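Long-range contacts in protein transport protein SEC16 (Saccharomyces cerevisiae, PDB 3MZK), which helps to start assembly of the COPII coat for transport vesicles leaving the endoplasmic reticulum and to select their cargo, and also takes part in autophagy: residues V25-P30 against K49-D54; K58-L63 against N328-I333; K64-P69 against T376-Y381; W83-I88 against L105-L110; S332-E337 against I360-L365. All coordinates share one frame; numbering follows the deposited sequence.

Interaction 1: residues V25-P30 against K49-D54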
# COMPACT_ATOMS: atom_id res chain seq x y z
N VAL B 25 4.54 53.63 34.55
CA VAL B 25 5.56 54.09 33.63
C VAL B 25 6.01 55.48 34.05
O VAL B 25 5.25 56.23 34.66
CB VAL B 25 5.02 54.04 32.18
CG1 VAL B 25 5.34 55.31 31.41
CG2 VAL B 25 5.56 52.82 31.46
N VAL B 26 7.26 55.83 33.75
CA VAL B 26 7.78 57.18 33.98
C VAL B 26 8.26 57.73 32.66
O VAL B 26 9.01 57.06 31.94
CB VAL B 26 9.01 57.18 34.91
CG1 VAL B 26 9.38 58.62 35.29
CG2 VAL B 26 8.74 56.37 36.14
N TYR B 27 7.87 58.96 32.35
CA TYR B 27 8.42 59.61 31.17
C TYR B 27 8.57 61.11 31.35
O TYR B 27 7.98 61.71 32.25
CB TYR B 27 7.59 59.31 29.93
CG TYR B 27 6.18 59.84 29.99
CD1 TYR B 27 5.87 61.11 29.53
CD2 TYR B 27 5.16 59.07 30.53
CE1 TYR B 27 4.58 61.60 29.60
CE2 TYR B 27 3.87 59.56 30.60
CZ TYR B 27 3.59 60.81 30.14
OH TYR B 27 2.30 61.29 30.21
N ALA B 28 9.38 61.71 30.49
CA ALA B 28 9.53 63.16 30.43
C ALA B 28 9.69 63.54 28.98
O ALA B 28 10.46 62.93 28.24
CB ALA B 28 10.74 63.61 31.24
N VAL B 29 8.94 64.54 28.55
CA VAL B 29 8.99 64.97 27.17
C VAL B 29 9.25 66.47 27.14
O VAL B 29 8.41 67.24 27.61
CB VAL B 29 7.70 64.62 26.42
CG1 VAL B 29 7.86 64.93 24.94
CG2 VAL B 29 7.37 63.16 26.63
N PRO B 30 10.42 66.87 26.64
CA PRO B 30 10.79 68.28 26.56
C PRO B 30 9.77 69.08 25.78
O PRO B 30 9.21 68.56 24.81
CB PRO B 30 12.14 68.24 25.85
CG PRO B 30 12.72 66.91 26.27
CD PRO B 30 11.53 65.98 26.25
N LYS B 49 6.53 62.67 34.72
CA LYS B 49 5.21 62.09 34.96
C LYS B 49 5.25 60.59 35.21
O LYS B 49 6.03 59.85 34.60
CB LYS B 49 4.25 62.39 33.80
CG LYS B 49 4.05 63.87 33.57
CD LYS B 49 3.21 64.17 32.35
CE LYS B 49 3.21 65.67 32.07
NZ LYS B 49 2.14 66.09 31.12
N VAL B 50 4.39 60.14 36.11
CA VAL B 50 4.28 58.74 36.44
C VAL B 50 2.83 58.31 36.31
O VAL B 50 1.99 58.70 37.11
CB VAL B 50 4.78 58.46 37.85
CG1 VAL B 50 4.45 57.03 38.26
CG2 VAL B 50 6.27 58.73 37.93
N THR B 51 2.54 57.52 35.29
CA THR B 51 1.18 57.08 35.03
C THR B 51 1.11 55.57 34.82
O THR B 51 2.08 54.95 34.39
CB THR B 51 0.59 57.79 33.80
OG1 THR B 51 -0.66 57.18 33.47
CG2 THR B 51 1.52 57.66 32.62
N PRO B 52 -0.04 54.98 35.15
CA PRO B 52 -0.23 53.55 34.90
C PRO B 52 0.00 53.24 33.43
O PRO B 52 -0.14 54.10 32.57
CB PRO B 52 -1.69 53.33 35.27
CG PRO B 52 -1.96 54.37 36.31
CD PRO B 52 -1.20 55.57 35.84
N ILE B 53 0.38 52.00 33.17
CA ILE B 53 0.83 51.61 31.85
C ILE B 53 -0.28 51.75 30.80
O ILE B 53 -0.02 52.13 29.66
CB ILE B 53 1.46 50.20 31.89
CG1 ILE B 53 2.07 49.82 30.55
CG2 ILE B 53 0.45 49.17 32.38
CD1 ILE B 53 2.90 48.54 30.60
N ASP B 54 -1.52 51.49 31.21
CA ASP B 54 -2.64 51.49 30.26
C ASP B 54 -3.14 52.86 29.76
O ASP B 54 -4.05 52.91 28.93
CB ASP B 54 -3.82 50.68 30.81
CG ASP B 54 -4.31 51.19 32.14
OD1 ASP B 54 -4.12 52.39 32.44
OD2 ASP B 54 -4.91 50.38 32.89
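V26 and V50 sit directly opposite one another on one face of an antiparallel strand pair, their CG2 methyls 3.9 Å apart; on the other face Y27 lies beside both K49 and T51. The Y27 ring meets both of these neighbours on strand 48-52. The K49 methylene CB rests over one face, toward the rim, while the T51 methyl CG2 meets the ring edge in its plane, 3.6 Å from Y27 CE2. With CG set between the backbone N and the carbonyl carbon (chi1 64°), the first torsion turns the ring across toward strand 48-52. The extended K49 chain runs past the phenol, its CD 3.7 Å from Y27 OH, and delivers NZ to a polar side chain of another protein chain.

Beneath these side chains lies a backbone ladder. Y27 and K49 exchange two hydrogen bonds, Y27 N to K49 O and K49 N to Y27 O at 3.0 Å each, the latter almost straight at 170°. V25 and T51 form the next hydrogen-bonded pair, with V25 N 2.8 Å from T51 O.

Strand 24-28 is the middle one of three: V26 and A28 make backbone hydrogen bonds with H18 and I16 of strand 16-19. Beyond strand 48-52, K49 and V50 continue the antiparallel sheet into another protein's chain, consistent with the blade that ACE1 proteins lend to the Sec13 propeller.

Interaction 2: residues K58-L63 against N328-I333; sequences KPNDML and NTFESI
The first turn of helix 330-344 illustrates how a helix start can present an aromatic ring to a distant part of the chain. T329 is its N-cap, with OG1 accepting the S332 amide at 3.1 Å, and the next residue, F330, reaches out to helix 61-65. L63 places its CD1 methyl squarely over the ring as a CH-pi contact, 3.5 Å from the centroid of F330 and only 8° off the ring normal. At the rim of the same ring comes N60: its CG lies in the ring plane and its ND2 is 3.3 Å from F330 CD2, with the amide turned nearly upright to the ring (81°). F330 thus has one partner above and another alongside, and the two help to set the tilt of the ring.

Next to it, M62 bends at chi3 and turns its CE methyl to E331 OE2, 3.5 Å away. The glutamate's CB starts away from helix 61-65, but a bend at chi2 (67°) brings the carboxylate back. Replacing F330 by an alanine would probably leave the L63 methyl without its aromatic platform and the N60 amide free to turn.

A basic side chain of another protein chain makes a cation-pi contact with F330. L365 of helix 356-368 touches it too, and that helix also packs on I333, so the three helices 61-65, 330-344 and 356-368 meet here, L63 also touching H362.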
# COMPACT_ATOMS: atom_id res chain seq x y z
N LYS B 58 -2.96 50.87 25.23
CA LYS B 58 -4.38 50.52 25.21
C LYS B 58 -4.52 49.01 25.24
O LYS B 58 -4.15 48.33 24.28
CB LYS B 58 -5.05 51.09 23.96
N PRO B 59 -5.04 48.47 26.35
CA PRO B 59 -5.18 47.02 26.55
C PRO B 59 -6.14 46.38 25.54
O PRO B 59 -6.94 47.08 24.91
CB PRO B 59 -5.75 46.91 27.97
CG PRO B 59 -5.42 48.22 28.62
CD PRO B 59 -5.48 49.23 27.53
N ASN B 60 -6.06 45.06 25.40
CA ASN B 60 -6.94 44.32 24.49
C ASN B 60 -7.97 43.49 25.25
O ASN B 60 -7.63 42.73 26.15
CB ASN B 60 -6.12 43.39 23.59
CG ASN B 60 -5.36 44.14 22.52
OD1 ASN B 60 -5.08 45.33 22.66
ND2 ASN B 60 -5.04 43.45 21.43
N ASP B 61 -9.24 43.65 24.88
CA ASP B 61 -10.28 42.80 25.46
C ASP B 61 -10.02 41.36 25.05
O ASP B 61 -10.49 40.42 25.70
CB ASP B 61 -11.67 43.26 25.01
N MET B 62 -9.24 41.19 23.99
CA MET B 62 -8.91 39.87 23.45
C MET B 62 -8.27 38.97 24.51
O MET B 62 -8.85 37.95 24.89
CB MET B 62 -7.99 40.00 22.24
CG MET B 62 -7.98 38.78 21.32
SD MET B 62 -6.70 38.85 20.05
CE MET B 62 -7.05 40.43 19.29
N LEU B 63 -7.09 39.34 24.97
CA LEU B 63 -6.39 38.58 26.00
C LEU B 63 -7.20 38.44 27.29
O LEU B 63 -7.07 37.43 27.99
CB LEU B 63 -5.03 39.20 26.32
CG LEU B 63 -3.97 39.14 25.23
CD1 LEU B 63 -2.77 39.96 25.63
CD2 LEU B 63 -3.58 37.70 24.93
N ASN B 328 5.39 36.97 18.78
CA ASN B 328 5.10 38.03 19.76
C ASN B 328 3.67 38.58 19.71
O ASN B 328 3.17 39.14 20.69
CB ASN B 328 6.10 39.17 19.63
CG ASN B 328 7.28 39.03 20.58
OD1 ASN B 328 7.12 38.54 21.71
ND2 ASN B 328 8.46 39.45 20.15
N THR B 329 3.02 38.41 18.57
CA THR B 329 1.67 38.95 18.38
C THR B 329 0.65 38.23 19.27
O THR B 329 0.77 37.03 19.52
CB THR B 329 1.25 38.86 16.90
OG1 THR B 329 1.02 37.49 16.54
CG2 THR B 329 2.33 39.45 16.00
N PHE B 330 -0.35 38.97 19.74
CA PHE B 330 -1.41 38.37 20.55
C PHE B 330 -2.15 37.28 19.77
O PHE B 330 -2.45 36.22 20.32
CB PHE B 330 -2.39 39.43 21.05
CG PHE B 330 -1.77 40.44 21.96
CD1 PHE B 330 -0.48 40.28 22.43
CD2 PHE B 330 -2.49 41.57 22.36
CE1 PHE B 330 0.09 41.22 23.28
CE2 PHE B 330 -1.92 42.51 23.21
CZ PHE B 330 -0.63 42.33 23.66
N GLU B 331 -2.43 37.54 18.49
CA GLU B 331 -3.06 36.54 17.63
C GLU B 331 -2.28 35.23 17.69
O GLU B 331 -2.86 34.16 17.88
CB GLU B 331 -3.15 37.03 16.18
CG GLU B 331 -4.05 38.24 15.97
CD GLU B 331 -3.49 39.50 16.62
OE1 GLU B 331 -2.25 39.68 16.61
OE2 GLU B 331 -4.30 40.30 17.14
N SER B 332 -0.96 35.33 17.52
CA SER B 332 -0.09 34.16 17.56
C SER B 332 -0.20 33.40 18.88
O SER B 332 -0.26 32.17 18.89
CB SER B 332 1.36 34.56 17.32
OG SER B 332 2.21 33.43 17.34
N ILE B 333 -0.23 34.12 19.99
CA ILE B 333 -0.35 33.48 21.29
C ILE B 333 -1.61 32.62 21.35
O ILE B 333 -1.56 31.45 21.72
CB ILE B 333 -0.42 34.51 22.43
CG1 ILE B 333 0.88 35.31 22.49
CG2 ILE B 333 -0.67 33.82 23.77
CD1 ILE B 333 0.86 36.39 23.55

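Interaction 3: residues K64-P69 against T376-Y381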
# COMPACT_ATOMS: atom_id res chain seq x y z
N LYS B 64 -8.01 39.44 27.61
CA LYS B 64 -8.77 39.45 28.86
C LYS B 64 -9.94 38.48 28.84
O LYS B 64 -10.29 37.90 29.86
CB LYS B 64 -9.27 40.87 29.18
N SER B 65 -10.54 38.31 27.67
CA SER B 65 -11.75 37.50 27.54
C SER B 65 -11.45 36.02 27.27
O SER B 65 -12.28 35.16 27.55
CB SER B 65 -12.65 38.07 26.44
OG SER B 65 -11.97 38.12 25.20
N PHE B 66 -10.28 35.75 26.70
CA PHE B 66 -9.88 34.38 26.37
C PHE B 66 -10.07 33.45 27.56
O PHE B 66 -9.63 33.75 28.67
CB PHE B 66 -8.42 34.37 25.90
CG PHE B 66 -7.97 33.05 25.33
CD1 PHE B 66 -8.53 32.57 24.16
CD2 PHE B 66 -6.97 32.32 25.94
CE1 PHE B 66 -8.11 31.36 23.62
CE2 PHE B 66 -6.54 31.11 25.40
CZ PHE B 66 -7.12 30.63 24.24
N PRO B 67 -10.75 32.32 27.33
CA PRO B 67 -11.13 31.34 28.36
C PRO B 67 -9.93 30.65 29.01
O PRO B 67 -9.62 29.52 28.65
CB PRO B 67 -11.95 30.30 27.57
CG PRO B 67 -12.42 31.02 26.36
CD PRO B 67 -11.31 31.97 26.01
N GLY B 68 -9.29 31.33 29.96
CA GLY B 68 -8.17 30.78 30.71
C GLY B 68 -7.23 29.93 29.88
O GLY B 68 -7.20 30.05 28.65
N PRO B 69 -6.42 29.09 30.54
CA PRO B 69 -5.54 28.15 29.84
C PRO B 69 -6.33 26.99 29.25
O PRO B 69 -6.94 26.23 30.01
CB PRO B 69 -4.62 27.63 30.95
CG PRO B 69 -4.81 28.57 32.10
CD PRO B 69 -6.20 29.08 32.00
N THR B 376 -2.17 33.67 37.33
CA THR B 376 -1.84 32.50 38.14
C THR B 376 -2.47 31.23 37.57
O THR B 376 -1.90 30.15 37.69
CB THR B 376 -2.26 32.67 39.61
OG1 THR B 376 -3.67 32.95 39.67
CG2 THR B 376 -1.50 33.81 40.24
N LYS B 377 -3.64 31.36 36.95
CA LYS B 377 -4.26 30.22 36.28
C LYS B 377 -3.28 29.60 35.30
O LYS B 377 -3.24 28.39 35.13
CB LYS B 377 -5.54 30.63 35.55
CG LYS B 377 -6.78 30.68 36.43
CD LYS B 377 -8.04 30.89 35.60
CE LYS B 377 -9.29 30.81 36.46
NZ LYS B 377 -10.52 30.88 35.63
N TYR B 378 -2.47 30.45 34.67
CA TYR B 378 -1.47 30.00 33.71
C TYR B 378 -0.21 29.46 34.37
O TYR B 378 0.23 28.35 34.06
CB TYR B 378 -1.11 31.11 32.72
CG TYR B 378 -1.94 31.08 31.46
CD1 TYR B 378 -1.49 30.38 30.34
CD2 TYR B 378 -3.17 31.72 31.39
CE1 TYR B 378 -2.25 30.34 29.18
CE2 TYR B 378 -3.93 31.68 30.24
CZ TYR B 378 -3.47 30.99 29.14
OH TYR B 378 -4.23 30.96 27.99
N THR B 379 0.37 30.24 35.27
CA THR B 379 1.58 29.80 35.96
C THR B 379 1.37 28.45 36.65
O THR B 379 2.23 27.57 36.60
CB THR B 379 2.09 30.85 36.98
OG1 THR B 379 1.19 30.93 38.09
CG2 THR B 379 2.22 32.21 36.32
N ASP B 380 0.21 28.28 37.28
CA ASP B 380 -0.12 27.02 37.94
C ASP B 380 -0.19 25.87 36.94
O ASP B 380 0.48 24.85 37.11
CB ASP B 380 -1.42 27.14 38.72
CG ASP B 380 -1.23 27.83 40.06
OD1 ASP B 380 -0.12 28.34 40.33
OD2 ASP B 380 -2.20 27.87 40.85
N TYR B 381 -1.01 26.03 35.91
CA TYR B 381 -1.12 25.02 34.88
C TYR B 381 0.24 24.71 34.26
O TYR B 381 0.58 23.55 34.04
CB TYR B 381 -2.10 25.45 33.79
CG TYR B 381 -2.04 24.58 32.55
CD1 TYR B 381 -2.62 23.31 32.54
CD2 TYR B 381 -1.41 25.02 31.40
CE1 TYR B 381 -2.56 22.51 31.41
CE2 TYR B 381 -1.35 24.23 30.26
CZ TYR B 381 -1.93 22.98 30.28
OH TYR B 381 -1.87 22.19 29.15
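A proline laid on a tyrosine face joins the loop leaving helix 61-65 to helix 372-387, bringing an early part of the chain against the C-terminal helices. P69 CG stands over the Y378 ring as a CH-pi contact, 3.7 Å from the centroid and 15° off the normal, displaced toward the CD2 side. The same carbon is 3.4 Å from K377 O, and P69 CD packs across K377 CB at 3.9 Å. P69 CB reaches more loosely to Y381 CD2, one helical turn further on.

At the far end of the ring, Y378 OH meets the edge of F66 in its plane, 3.5 Å from CE2. Y378 OH is held by a hydrogen bond to E337 OE1 of helix 330-344, and it also comes within 3.2 Å of G68 O, a close polar approach. Lost with a leucine in place of Y378 would be the flat face under P69, and the E337 carboxylate would probably be left without its hydroxyl partner.

The loop owes its course to its backbone. P67 centres an inverse gamma turn, closed weakly by G68 N to F66 O, and G68 follows with positive phi (39°), a conformation that favours glycine. A CB there would also collide with CD of the following proline. Inverse gamma turn and positive-phi glycine together bring P69 onto Y378, a proline CH-pi contact on an aromatic face within the alpha-helical Sec16 domain of the ACE1 family.

Interaction 4: residues W83-I88 against L105-L110; sequences WMETTI and LLEMKL
E107 points straight at helix 77-94 and lays its carboxylate between two aliphatic groups there. Its CG is anti to the backbone N (chi1 -169°) and the chain beyond is extended, which carries the acid across to helix 77-94. One oxygen of E107, OE1, meets the end of I88 at CD1, 3.5 Å away. The other oxygen of E107, OE2, comes against the E85 methylene CG at 3.6 Å. The E85 and E107 side chains cross at about a right angle; their carboxylate planes stand 77° apart, and the acids make no bond to each other.

M84 works on the other flank. Its chain is bent at chi2 and chi3, curling the thioether back over the E107 backbone: M84 SD is 4.2 Å from E107 CA. The same sulfur of M84 touches L110 CD2 at 3.7 Å, the two side chains meeting at a slant. M84 therefore spans one turn of helix 101-111, while E107 spans one turn of helix 77-94, from E85 to I88.

The segments run nearly antiparallel at 162°, with axes 10.8 Å apart, a spacing bridged by long side chains. L106 packs on W335 and Y339 of helix 330-344, and W83 NE1 is bonded to S65 OG; both tie the helix pair to the rest of the domain.

What joins the two helices is thus thioether, methyl and methylene contact, with the E107 oxygens resting against aliphatic carbons and no polar bond pairing them across this contact. E85 OE2 and E107 OE2, 5.0 Å apart, are like charges whose mutual repulsion solvent at this partly exposed contact would probably soften.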
# COMPACT_ATOMS: atom_id res chain seq x y z
N TRP B 83 -16.46 32.03 22.48
CA TRP B 83 -15.48 33.11 22.51
C TRP B 83 -14.92 33.41 21.12
O TRP B 83 -14.70 34.56 20.77
CB TRP B 83 -14.34 32.77 23.47
CG TRP B 83 -13.27 33.82 23.52
CD1 TRP B 83 -13.20 34.88 24.37
CD2 TRP B 83 -12.12 33.90 22.67
NE1 TRP B 83 -12.07 35.62 24.10
CE2 TRP B 83 -11.39 35.04 23.07
CE3 TRP B 83 -11.63 33.12 21.62
CZ2 TRP B 83 -10.20 35.42 22.45
CZ3 TRP B 83 -10.45 33.49 21.01
CH2 TRP B 83 -9.75 34.63 21.43
N MET B 84 -14.71 32.36 20.33
CA MET B 84 -14.24 32.54 18.95
C MET B 84 -15.28 33.26 18.10
O MET B 84 -14.94 34.17 17.34
CB MET B 84 -13.86 31.20 18.32
CG MET B 84 -12.74 30.47 19.05
SD MET B 84 -11.72 29.46 17.96
CE MET B 84 -11.03 30.71 16.88
N GLU B 85 -16.54 32.84 18.21
CA GLU B 85 -17.62 33.53 17.52
C GLU B 85 -17.56 35.02 17.84
O GLU B 85 -17.42 35.87 16.95
CB GLU B 85 -18.98 32.99 17.95
CG GLU B 85 -19.36 31.63 17.39
CD GLU B 85 -20.72 31.17 17.90
OE1 GLU B 85 -21.32 31.89 18.73
OE2 GLU B 85 -21.18 30.09 17.49
N THR B 86 -17.67 35.33 19.13
CA THR B 86 -17.67 36.71 19.60
C THR B 86 -16.50 37.50 19.04
O THR B 86 -16.68 38.53 18.39
CB THR B 86 -17.60 36.77 21.12
OG1 THR B 86 -18.66 35.98 21.68
CG2 THR B 86 -17.74 38.21 21.60
N THR B 87 -15.29 37.00 19.31
CA THR B 87 -14.07 37.68 18.91
C THR B 87 -14.04 37.93 17.41
O THR B 87 -13.78 39.05 16.97
CB THR B 87 -12.83 36.86 19.30
OG1 THR B 87 -12.84 36.61 20.71
CG2 THR B 87 -11.56 37.62 18.94
N ILE B 88 -14.30 36.89 16.63
CA ILE B 88 -14.31 36.98 15.18
C ILE B 88 -15.30 38.02 14.67
O ILE B 88 -15.02 38.76 13.74
CB ILE B 88 -14.62 35.61 14.53
CG1 ILE B 88 -13.50 34.61 14.85
CG2 ILE B 88 -14.78 35.76 13.03
CD1 ILE B 88 -13.83 33.19 14.47
N LEU B 105 -10.50 29.34 10.00
CA LEU B 105 -9.98 28.01 9.77
C LEU B 105 -9.86 27.26 11.10
O LEU B 105 -10.32 26.12 11.22
CB LEU B 105 -8.62 28.07 9.09
CG LEU B 105 -7.90 26.73 8.93
CD1 LEU B 105 -8.78 25.76 8.18
CD2 LEU B 105 -6.56 26.92 8.23
N LEU B 106 -9.25 27.91 12.08
CA LEU B 106 -9.11 27.33 13.41
C LEU B 106 -10.47 27.06 14.06
O LEU B 106 -10.64 26.08 14.79
CB LEU B 106 -8.25 28.22 14.30
CG LEU B 106 -6.75 28.17 14.02
CD1 LEU B 106 -6.02 29.24 14.80
CD2 LEU B 106 -6.19 26.79 14.35
N GLU B 107 -11.44 27.93 13.80
CA GLU B 107 -12.78 27.75 14.33
C GLU B 107 -13.41 26.47 13.78
O GLU B 107 -13.96 25.67 14.53
CB GLU B 107 -13.67 28.95 14.01
CG GLU B 107 -14.99 28.95 14.76
CD GLU B 107 -15.91 30.07 14.32
OE1 GLU B 107 -15.78 30.53 13.17
OE2 GLU B 107 -16.76 30.49 15.14
N MET B 108 -13.32 26.27 12.47
CA MET B 108 -13.82 25.04 11.85
C MET B 108 -13.22 23.80 12.50
O MET B 108 -13.95 22.92 12.96
CB MET B 108 -13.48 25.01 10.36
CG MET B 108 -14.23 26.00 9.50
SD MET B 108 -13.84 25.73 7.76
CE MET B 108 -14.21 23.99 7.62
N LYS B 109 -11.89 23.74 12.52
CA LYS B 109 -11.20 22.56 13.02
C LYS B 109 -11.55 22.32 14.48
O LYS B 109 -11.47 21.20 14.98
CB LYS B 109 -9.69 22.72 12.84
CG LYS B 109 -9.28 22.94 11.39
CD LYS B 109 -7.77 23.15 11.25
CE LYS B 109 -7.04 21.85 10.95
NZ LYS B 109 -7.13 20.86 12.06
N LEU B 110 -11.95 23.38 15.16
CA LEU B 110 -12.33 23.28 16.56
C LEU B 110 -13.70 22.61 16.69
O LEU B 110 -14.03 22.05 17.73
CB LEU B 110 -12.34 24.66 17.21
CG LEU B 110 -12.80 24.73 18.66
CD1 LEU B 110 -11.88 23.93 19.55
CD2 LEU B 110 -12.87 26.17 19.12

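Interaction 5: residues S332-E337 against I360-L365; sequences SILWDE and IYHASL
Segments 332-337 and 360-365 lie on two helices that cross obliquely, their N-to-C directions 134° apart and their axes 10.9 Å apart; the closest CA atoms belong to I333 and H362. The side chain of I333 divides its work. I333 CG2, anti to the backbone N, sits over one face of the H362 imidazole as a CH-pi contact, 3.6 Å from the centroid and 24° off the normal. The longer branch ends in I333 CD1, which touches Y361 CE2 at 3.6 Å and L365 CD1 at 3.5 Å. L334 CD2 adds a looser contact to H362 CE1.

E337 approaches the same imidazole near its plane, at the edge, with the carboxylate turned 77° from the ring. E337 OE1 stays 4.0 Å from H362 ND1, and a water bridges them: it donates to OE1 at 2.6 Å and lies 3.3 Å from ND1. The second oxygen, E337 OE2, accepts the backbone amide of L70, while Y361 OH is bound to N328 O.

This is a buried, largely apolar contact that includes a water-linked polar pair. The carboxylate is satisfied at both oxygens, and its nearness could somewhat favour a protonated H362, though burial would oppose it.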
# COMPACT_ATOMS: atom_id res chain seq x y z
N SER B 332 -0.96 35.33 17.52
CA SER B 332 -0.09 34.16 17.56
C SER B 332 -0.20 33.40 18.88
O SER B 332 -0.26 32.17 18.89
CB SER B 332 1.36 34.56 17.32
OG SER B 332 2.21 33.43 17.34
N ILE B 333 -0.23 34.12 19.99
CA ILE B 333 -0.35 33.48 21.29
C ILE B 333 -1.61 32.62 21.35
O ILE B 333 -1.56 31.45 21.72
CB ILE B 333 -0.42 34.51 22.43
CG1 ILE B 333 0.88 35.31 22.49
CG2 ILE B 333 -0.67 33.82 23.77
CD1 ILE B 333 0.86 36.39 23.55
N LEU B 334 -2.73 33.22 20.96
CA LEU B 334 -4.03 32.56 21.04
C LEU B 334 -4.18 31.48 19.96
O LEU B 334 -4.56 30.35 20.26
CB LEU B 334 -5.15 33.60 20.93
CG LEU B 334 -5.12 34.72 21.97
CD1 LEU B 334 -6.20 35.74 21.72
CD2 LEU B 334 -5.25 34.16 23.38
N TRP B 335 -3.87 31.83 18.72
CA TRP B 335 -3.91 30.85 17.65
C TRP B 335 -3.09 29.62 18.02
O TRP B 335 -3.59 28.49 17.93
CB TRP B 335 -3.38 31.44 16.34
CG TRP B 335 -4.31 32.43 15.74
CD1 TRP B 335 -5.64 32.57 16.00
CD2 TRP B 335 -3.97 33.44 14.78
NE1 TRP B 335 -6.16 33.60 15.25
CE2 TRP B 335 -5.15 34.15 14.50
CE3 TRP B 335 -2.79 33.80 14.13
CZ2 TRP B 335 -5.19 35.20 13.59
CZ3 TRP B 335 -2.82 34.85 13.23
CH2 TRP B 335 -4.02 35.54 12.96
N ASP B 336 -1.85 29.83 18.44
CA ASP B 336 -0.99 28.72 18.80
C ASP B 336 -1.59 27.82 19.88
O ASP B 336 -1.52 26.60 19.78
CB ASP B 336 0.40 29.20 19.22
CG ASP B 336 1.25 29.60 18.04
OD1 ASP B 336 0.93 29.17 16.91
OD2 ASP B 336 2.25 30.34 18.23
N GLU B 337 -2.21 28.42 20.89
CA GLU B 337 -2.80 27.62 21.96
C GLU B 337 -4.06 26.89 21.50
O GLU B 337 -4.31 25.75 21.90
CB GLU B 337 -3.08 28.45 23.21
CG GLU B 337 -3.62 27.60 24.35
CD GLU B 337 -3.57 28.32 25.68
OE1 GLU B 337 -3.01 29.43 25.74
OE2 GLU B 337 -4.09 27.75 26.67
N ILE B 360 4.40 31.18 28.74
CA ILE B 360 4.93 31.92 29.88
C ILE B 360 4.91 33.41 29.56
O ILE B 360 4.55 34.24 30.39
CB ILE B 360 6.37 31.49 30.22
CG1 ILE B 360 6.41 29.99 30.54
CG2 ILE B 360 6.92 32.29 31.38
CD1 ILE B 360 7.79 29.49 30.86
N TYR B 361 5.31 33.73 28.33
CA TYR B 361 5.26 35.10 27.84
C TYR B 361 3.83 35.63 27.87
O TYR B 361 3.60 36.81 28.10
CB TYR B 361 5.84 35.14 26.43
CG TYR B 361 5.44 36.32 25.59
CD1 TYR B 361 5.81 37.61 25.93
CD2 TYR B 361 4.72 36.13 24.41
CE1 TYR B 361 5.45 38.68 25.14
CE2 TYR B 361 4.35 37.20 23.62
CZ TYR B 361 4.73 38.47 23.99
OH TYR B 361 4.37 39.52 23.19
N HIS B 362 2.88 34.73 27.63
CA HIS B 362 1.46 35.05 27.69
C HIS B 362 1.12 35.46 29.12
O HIS B 362 0.56 36.53 29.34
CB HIS B 362 0.63 33.84 27.25
CG HIS B 362 -0.84 34.08 27.20
ND1 HIS B 362 -1.76 33.07 26.98
CD2 HIS B 362 -1.57 35.22 27.34
CE1 HIS B 362 -2.98 33.58 26.99
NE2 HIS B 362 -2.89 34.88 27.21
N ALA B 363 1.47 34.62 30.08
CA ALA B 363 1.26 34.92 31.49
C ALA B 363 1.90 36.24 31.90
O ALA B 363 1.34 37.00 32.68
CB ALA B 363 1.79 33.79 32.36
N SER B 364 3.08 36.51 31.36
CA SER B 364 3.77 37.77 31.61
C SER B 364 2.94 38.95 31.11
O SER B 364 2.85 39.98 31.76
CB SER B 364 5.14 37.77 30.94
OG SER B 364 5.93 38.87 31.35
N LEU B 365 2.32 38.78 29.94
CA LEU B 365 1.50 39.83 29.35
C LEU B 365 0.25 40.12 30.18
O LEU B 365 -0.24 41.25 30.21
CB LEU B 365 1.10 39.47 27.92
CG LEU B 365 2.18 39.76 26.89
CD1 LEU B 365 1.80 39.16 25.55
CD2 LEU B 365 2.42 41.25 26.76
O HOH W 1 -0.78 30.57 25.08

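Overall arrangement
From the N terminus, interaction 1 closes first, pairing two strands of a sheet well away from the helical body, its centre about 40 Å from the centre of the chain; packing of D54 on P59 joins it to interaction 2. Interactions 2 and 3 then close loops of some 260 and 300 residues, tying helix 61-65 and its following loop to helices 330-344 and 372-387. Their segments alternate, so the two cross. Local interaction 4 lies within both loops, and interaction 5 lies within that of interaction 3, starting on the S332-I333 stretch where interaction 2 ends. Contacts of W83 with S65 and L334, and of L63 with H362, draw interactions 2 to 5 together, joining the mid-region to the Sec23-binding domain.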